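PDB 3ON7: oxidoreductase, iron/ascorbate family from Shewanella oneidensis, which probably uses iron(II), oxygen and 2-oxoglutarate to oxidise its substrates, and may release ethylene from 2-oxoglutarate. Local coordinates for residues 216-219 with 220-223. Numbering follows the deposited sequence.
Sequences DMLQ and EASD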
loop_
_atom_site.group_PDB
_atom_site.type_symbol
_atom_site.label_atom_id
_atom_site.label_comp_id
_atom_site.label_asym_id
_atom_site.label_seq_id
_atom_site.Cartn_x
_atom_site.Cartn_y
_atom_site.Cartn_z
ATOM N N ASP B 216 -2.816 13.718 17.454
ATOM C CA ASP B 216 -3.217 12.516 18.203
ATOM C C ASP B 216 -2.068 11.783 18.877
ATOM O O ASP B 216 -2.216 11.260 19.988
ATOM C CB ASP B 216 -3.944 11.518 17.301
ATOM C CG ASP B 216 -5.326 11.977 16.941
ATOM O OD1 ASP B 216 -5.764 12.968 17.561
ATOM O OD2 ASP B 216 -5.954 11.369 16.040
HETATM N N MSE B 217 -0.927 11.719 18.209
HETATM C CA MSE B 217 0.207 11.019 18.791
HETATM C C MSE B 217 0.799 11.685 20.054
HETATM O O MSE B 217 1.297 10.979 20.923
HETATM C CB MSE B 217 1.263 10.745 17.737
HETATM C CG MSE B 217 0.898 9.565 16.841
HETATM SE SE MSE B 217 2.149 9.447 15.393
HETATM C CE MSE B 217 1.225 8.151 14.300
ATOM N N LEU B 218 0.712 13.006 20.182
ATOM C CA LEU B 218 1.134 13.694 21.425
ATOM C C LEU B 218 0.062 13.600 22.510
ATOM O O LEU B 218 0.390 13.555 23.713
ATOM C CB LEU B 218 1.524 15.176 21.169
ATOM C CG LEU B 218 2.149 15.951 22.336
ATOM C CD1 LEU B 218 3.306 15.184 22.973
ATOM C CD2 LEU B 218 2.641 17.346 21.876
ATOM N N GLN B 219 -1.209 13.564 22.096
ATOM C CA GLN B 219 -2.283 13.262 23.036
ATOM C C GLN B 219 -2.036 11.905 23.673
ATOM O O GLN B 219 -2.109 11.759 24.905
ATOM C CB GLN B 219 -3.658 13.308 22.385
ATOM C CG GLN B 219 -4.794 13.098 23.379
ATOM C CD GLN B 219 -6.192 13.204 22.769
ATOM O OE1 GLN B 219 -6.564 14.220 22.204
ATOM N NE2 GLN B 219 -6.986 12.161 22.943
ATOM N N GLU B 220 -1.729 10.914 22.838
ATOM C CA GLU B 220 -1.441 9.568 23.319
ATOM C C GLU B 220 -0.192 9.548 24.194
ATOM O O GLU B 220 -0.194 8.901 25.231
ATOM C CB GLU B 220 -1.254 8.610 22.140
ATOM C CG GLU B 220 -0.932 7.173 22.530
ATOM C CD GLU B 220 -2.066 6.468 23.264
ATOM O OE1 GLU B 220 -3.240 6.909 23.208
ATOM O OE2 GLU B 220 -1.780 5.446 23.885
ATOM N N ALA B 221 0.872 10.248 23.774
ATOM C CA ALA B 221 2.125 10.240 24.533
ATOM C C ALA B 221 1.986 10.882 25.910
ATOM O O ALA B 221 2.681 10.491 26.846
ATOM C CB ALA B 221 3.241 10.907 23.758
ATOM N N SER B 222 1.075 11.837 26.030
ATOM C CA SER B 222 0.891 12.609 27.252
ATOM C C SER B 222 -0.355 12.182 28.007
ATOM O O SER B 222 -0.819 12.906 28.888
ATOM C CB SER B 222 0.758 14.089 26.901
ATOM O OG SER B 222 -0.442 14.305 26.184
ATOM N N ASP B 223 -0.886 11.007 27.672
ATOM C CA ASP B 223 -2.073 10.466 28.323
ATOM C C ASP B 223 -3.208 11.481 28.433
ATOM O O ASP B 223 -3.802 11.640 29.493
ATOM C CB ASP B 223 -1.724 9.916 29.717
ATOM C CG ASP B 223 -2.821 9.010 30.282
ATOM O OD1 ASP B 223 -3.395 8.207 29.504
ATOM O OD2 ASP B 223 -3.103 9.102 31.499
#
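S222 grips the carbonyl of L218 where the short helix 216-221 ends in a Schellman motif. The helix follows strand 210-214 in the 2-oxoglutarate/iron(II) oxygenase fold. The tight part is this C-terminal turn. S222 OG donates to L218 O at 2.7 Å, from 19° off the carbonyl plane. S222 N donates to the same oxygen at 3.0 Å, so two donors from one residue hold it. The torsion of S222 (chi1 67°) sets OG between its own backbone N and carbonyl carbon, which brings the hydroxyl back over the last turn. S222 OG also bonds F226 N, tying the helix end to the chain beyond it.

Regular helical bonds carry the preceding turn. E220 N reaches D216 O at 2.9 Å, and A221 N reaches M217 O at 3.0 Å. On the buried side, L218 CD1 approaches A221 CB only loosely, at 4.3 Å. Selenomethionine M217 heads away from the turn and packs on A266 and Y269 of helix 266-277.

The longer polar chains leave the helix, and other parts of the chain hold each of them. Q219 runs out extended, and its OE1 bonds S228 N. D216 OD2 forms a salt bridge with R273 NH2, and OD1 a hydrogen bond with S228 OG. E220 bends at chi2 (66°), which takes its carboxylate off the helix to S261 OG. In contrast to the tight turn, D223 is solvent-exposed. It has positive phi, as the C-prime residue of the motif. Two bonds close the motif: G224 N to Q219 O, and D223 N to E220 O at 3.3 Å.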